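Long-range contact in ruler protein (Pseudomonas aeruginosa, PDB 5CUK), which probably senses needle length in the type III secretion system, acting as a molecular ruler of which this chain is the C-terminal domain: residues His56-Leu70 and His88-Gln100. Sequence-based numbering, arbitrary orientation.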
# COMPACT_ATOMS: atom_id res chain seq x y z
N HIS A 56 15.12 1.16 -8.75
CA HIS A 56 15.63 2.43 -9.23
C HIS A 56 14.67 3.20 -10.14
O HIS A 56 14.45 4.41 -9.92
CB HIS A 56 16.98 2.24 -9.91
CG HIS A 56 18.02 1.65 -9.01
ND1 HIS A 56 19.07 2.39 -8.48
CD2 HIS A 56 18.18 0.39 -8.53
CE1 HIS A 56 19.81 1.61 -7.72
NE2 HIS A 56 19.30 0.39 -7.74
N GLY A 57 14.08 2.55 -11.12
CA GLY A 57 13.09 3.26 -11.93
C GLY A 57 11.66 3.26 -11.40
O GLY A 57 10.76 3.69 -12.12
N GLN A 58 11.44 2.80 -10.17
CA GLN A 58 10.07 2.62 -9.62
C GLN A 58 10.00 2.22 -8.15
O GLN A 58 10.93 1.63 -7.60
CB GLN A 58 9.30 1.56 -10.43
CG GLN A 58 9.63 0.10 -10.07
CD GLN A 58 11.04 -0.32 -10.50
OE1 GLN A 58 11.40 -0.27 -11.68
NE2 GLN A 58 11.83 -0.76 -9.53
N LEU A 59 8.87 2.54 -7.52
CA LEU A 59 8.62 2.06 -6.18
C LEU A 59 7.40 1.18 -6.22
O LEU A 59 6.32 1.63 -6.59
CB LEU A 59 8.42 3.21 -5.21
CG LEU A 59 7.94 2.71 -3.84
CD1 LEU A 59 9.13 2.25 -3.00
CD2 LEU A 59 7.12 3.76 -3.10
N GLN A 60 7.61 -0.09 -5.85
CA GLN A 60 6.56 -1.11 -5.88
C GLN A 60 5.88 -1.25 -4.54
O GLN A 60 6.55 -1.37 -3.52
CB GLN A 60 7.15 -2.45 -6.29
CG GLN A 60 7.45 -2.53 -7.76
CD GLN A 60 8.18 -3.80 -8.11
OE1 GLN A 60 9.26 -4.05 -7.60
NE2 GLN A 60 7.58 -4.62 -8.95
N ILE A 61 4.54 -1.25 -4.55
CA ILE A 61 3.72 -1.39 -3.34
C ILE A 61 2.73 -2.51 -3.58
O ILE A 61 1.98 -2.50 -4.56
CB ILE A 61 2.96 -0.09 -2.99
CG1 ILE A 61 3.96 1.04 -2.76
CG2 ILE A 61 2.03 -0.27 -1.74
CD1 ILE A 61 3.38 2.39 -2.82
N GLU A 62 2.76 -3.50 -2.70
CA GLU A 62 1.83 -4.62 -2.75
C GLU A 62 1.04 -4.74 -1.45
O GLU A 62 1.61 -4.71 -0.35
CB GLU A 62 2.58 -5.90 -3.05
CG GLU A 62 1.71 -7.13 -3.16
CD GLU A 62 2.57 -8.37 -3.19
OE1 GLU A 62 2.85 -8.88 -4.30
OE2 GLU A 62 2.99 -8.82 -2.10
N ILE A 63 -0.29 -4.82 -1.58
CA ILE A 63 -1.17 -4.99 -0.45
C ILE A 63 -1.76 -6.40 -0.51
O ILE A 63 -2.27 -6.83 -1.54
CB ILE A 63 -2.35 -3.99 -0.43
CG1 ILE A 63 -1.89 -2.57 -0.81
CG2 ILE A 63 -3.03 -4.04 0.90
CD1 ILE A 63 -0.77 -2.03 0.08
N SER A 64 -1.66 -7.10 0.61
CA SER A 64 -2.15 -8.45 0.73
C SER A 64 -3.28 -8.41 1.73
O SER A 64 -3.15 -7.79 2.80
CB SER A 64 -1.04 -9.41 1.16
OG SER A 64 0.05 -9.32 0.27
N ALA A 65 -4.39 -9.06 1.38
CA ALA A 65 -5.60 -8.99 2.18
C ALA A 65 -6.51 -10.20 1.99
O ALA A 65 -6.32 -11.00 1.08
CB ALA A 65 -6.37 -7.72 1.84
N SER A 66 -7.54 -10.29 2.84
CA SER A 66 -8.57 -11.31 2.69
C SER A 66 -9.26 -11.13 1.33
O SER A 66 -9.12 -10.07 0.67
CB SER A 66 -9.56 -11.22 3.85
OG SER A 66 -10.43 -10.13 3.66
N PRO A 67 -10.00 -12.17 0.89
CA PRO A 67 -10.57 -12.15 -0.47
C PRO A 67 -11.56 -10.99 -0.68
O PRO A 67 -11.52 -10.31 -1.72
CB PRO A 67 -11.29 -13.50 -0.56
CG PRO A 67 -10.58 -14.39 0.45
CD PRO A 67 -10.26 -13.46 1.58
N GLY A 68 -12.41 -10.76 0.31
CA GLY A 68 -13.37 -9.68 0.25
C GLY A 68 -12.77 -8.29 0.42
O GLY A 68 -13.16 -7.36 -0.29
N SER A 69 -11.82 -8.14 1.33
CA SER A 69 -11.07 -6.89 1.42
C SER A 69 -10.38 -6.63 0.08
O SER A 69 -10.35 -5.50 -0.41
CB SER A 69 -10.06 -6.92 2.56
OG SER A 69 -10.70 -7.08 3.81
N LEU A 70 -9.86 -7.69 -0.53
CA LEU A 70 -9.23 -7.52 -1.85
C LEU A 70 -10.19 -6.89 -2.83
O LEU A 70 -9.84 -5.92 -3.50
CB LEU A 70 -8.72 -8.84 -2.40
CG LEU A 70 -7.30 -8.72 -2.97
CD1 LEU A 70 -6.51 -7.72 -2.13
CD2 LEU A 70 -6.56 -10.06 -3.06
N HIS A 88 4.38 9.82 -2.93
CA HIS A 88 5.78 9.55 -3.28
C HIS A 88 6.09 10.04 -4.70
O HIS A 88 6.19 9.25 -5.63
CB HIS A 88 6.06 8.05 -3.17
CG HIS A 88 7.48 7.67 -3.43
ND1 HIS A 88 8.47 7.80 -2.48
CD2 HIS A 88 8.07 7.11 -4.51
CE1 HIS A 88 9.61 7.35 -2.97
NE2 HIS A 88 9.40 6.94 -4.21
N PRO A 89 6.19 11.36 -4.88
CA PRO A 89 6.32 11.90 -6.24
C PRO A 89 7.68 11.62 -6.88
O PRO A 89 7.85 11.82 -8.07
CB PRO A 89 6.13 13.41 -6.04
CG PRO A 89 5.40 13.52 -4.74
CD PRO A 89 5.98 12.43 -3.90
N GLU A 90 8.63 11.11 -6.10
CA GLU A 90 10.01 10.94 -6.59
C GLU A 90 10.16 9.90 -7.69
O GLU A 90 11.07 9.99 -8.50
CB GLU A 90 10.93 10.56 -5.43
CG GLU A 90 11.05 11.62 -4.34
CD GLU A 90 9.97 11.49 -3.29
OE1 GLU A 90 8.88 10.95 -3.59
OE2 GLU A 90 10.22 11.94 -2.15
N GLN A 91 9.30 8.89 -7.69
CA GLN A 91 9.32 7.83 -8.70
C GLN A 91 7.93 7.36 -9.05
O GLN A 91 7.00 7.51 -8.25
CB GLN A 91 10.11 6.61 -8.24
CG GLN A 91 11.23 6.83 -7.26
CD GLN A 91 11.82 5.50 -6.85
OE1 GLN A 91 12.56 4.87 -7.61
NE2 GLN A 91 11.44 5.03 -5.67
N PRO A 92 7.77 6.77 -10.25
CA PRO A 92 6.51 6.09 -10.57
C PRO A 92 6.19 5.02 -9.54
O PRO A 92 7.08 4.27 -9.12
CB PRO A 92 6.80 5.46 -11.94
CG PRO A 92 7.78 6.37 -12.55
CD PRO A 92 8.68 6.80 -11.41
N VAL A 93 4.93 4.96 -9.12
CA VAL A 93 4.48 3.94 -8.18
C VAL A 93 3.86 2.78 -8.96
O VAL A 93 3.16 3.00 -9.93
CB VAL A 93 3.45 4.52 -7.16
CG1 VAL A 93 2.48 3.44 -6.68
CG2 VAL A 93 4.19 5.18 -5.98
N GLN A 94 4.14 1.55 -8.55
CA GLN A 94 3.49 0.41 -9.14
C GLN A 94 2.76 -0.33 -8.03
O GLN A 94 3.38 -0.81 -7.08
CB GLN A 94 4.49 -0.49 -9.85
CG GLN A 94 5.38 0.31 -10.82
CD GLN A 94 6.23 -0.57 -11.76
OE1 GLN A 94 6.09 -1.80 -11.77
NE2 GLN A 94 7.08 0.07 -12.56
N LEU A 95 1.43 -0.38 -8.17
CA LEU A 95 0.53 -0.92 -7.16
C LEU A 95 0.02 -2.29 -7.55
O LEU A 95 -0.48 -2.47 -8.64
CB LEU A 95 -0.67 0.01 -6.96
CG LEU A 95 -1.74 -0.52 -6.01
CD1 LEU A 95 -1.18 -0.62 -4.61
CD2 LEU A 95 -3.01 0.35 -6.04
N THR A 96 0.18 -3.25 -6.65
CA THR A 96 -0.34 -4.59 -6.89
C THR A 96 -1.06 -5.15 -5.64
O THR A 96 -0.83 -4.69 -4.51
CB THR A 96 0.79 -5.54 -7.29
OG1 THR A 96 1.77 -5.54 -6.26
CG2 THR A 96 1.45 -5.08 -8.59
N PHE A 97 -1.91 -6.16 -5.86
CA PHE A 97 -2.66 -6.82 -4.79
C PHE A 97 -2.39 -8.33 -4.73
O PHE A 97 -2.15 -8.98 -5.74
CB PHE A 97 -4.15 -6.56 -4.97
CG PHE A 97 -4.49 -5.12 -4.98
CD1 PHE A 97 -4.38 -4.37 -3.83
CD2 PHE A 97 -4.87 -4.50 -6.16
CE1 PHE A 97 -4.66 -3.01 -3.84
CE2 PHE A 97 -5.15 -3.14 -6.17
CZ PHE A 97 -5.04 -2.40 -5.01
N ASN A 98 -2.41 -8.86 -3.52
CA ASN A 98 -2.02 -10.24 -3.24
C ASN A 98 -3.04 -10.83 -2.27
O ASN A 98 -3.69 -10.08 -1.54
CB ASN A 98 -0.61 -10.27 -2.65
CG ASN A 98 0.08 -11.63 -2.78
OD1 ASN A 98 0.00 -12.28 -3.82
ND2 ASN A 98 0.79 -12.04 -1.72
N GLN A 99 -3.15 -12.16 -2.21
CA GLN A 99 -4.02 -12.78 -1.22
C GLN A 99 -3.24 -13.16 0.04
O GLN A 99 -2.09 -13.54 -0.02
CB GLN A 99 -4.73 -13.99 -1.80
CG GLN A 99 -6.18 -14.07 -1.29
CD GLN A 99 -6.85 -15.41 -1.58
OE1 GLN A 99 -7.01 -15.81 -2.74
NE2 GLN A 99 -7.30 -16.09 -0.52
N GLN A 100 -3.90 -13.04 1.19
CA GLN A 100 -3.21 -13.11 2.48
C GLN A 100 -2.29 -14.33 2.62
O GLN A 100 -1.06 -14.19 2.62
CB GLN A 100 -4.25 -13.09 3.61
CG GLN A 100 -3.67 -12.77 5.00
CD GLN A 100 -2.90 -11.44 5.04
OE1 GLN A 100 -1.72 -11.37 4.65
NE2 GLN A 100 -3.56 -10.39 5.54
O HOH W 1 4.77 -4.17 -9.57
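Leu59 to Ala65 and Val93 to Gln99 pair as parallel strands in register, joined by a ladder of backbone hydrogen bonds. Residues of 59-65 with odd numbers turn both N and O to the partner: Ile61 N donates to Gln94 O (2.8 Å), and Ile61 O receives Thr96 N (2.9 Å). The ladder frays at the end, where Gln100 N meets Ala65 O at 3.2 Å from above the carbonyl plane.

One face is apolar. Ile61 CD1 reaches Val93 CG1 (4.1 Å), while Ile63 lies alongside Phe97, its CB 4.0 Å from ring atom CD1. Branched and aromatic residues suit this largely buried side, which helices 11-29, 67-75 and 77-87 cover. Near its start, Leu59 CD2 sits over one face of the His88 imidazole, 3.9 Å from the centroid, a CH-pi contact; with CG anti to the backbone N (chi1 171°), the further turn at chi2 brings CD2 over the ring.

The other face is polar. The extended Glu62 (chi1 -178°) lays its carboxylate almost flat against the Asn98 amide, the planes 18° apart, and Asn98 ND2 gives Ser64 OG only a weak bond (3.5 Å). A water accepts from Gln60 NE2 and weakly bridges to Gln94 OE1.

The linking residues are almost all helical, making this a beta-alpha-beta crossover that places 93-99 at the sheet's edge. Cohesion therefore comes from backbone bonds and one greasy face, whereas the polar face adds few strong bonds and suits contact with water.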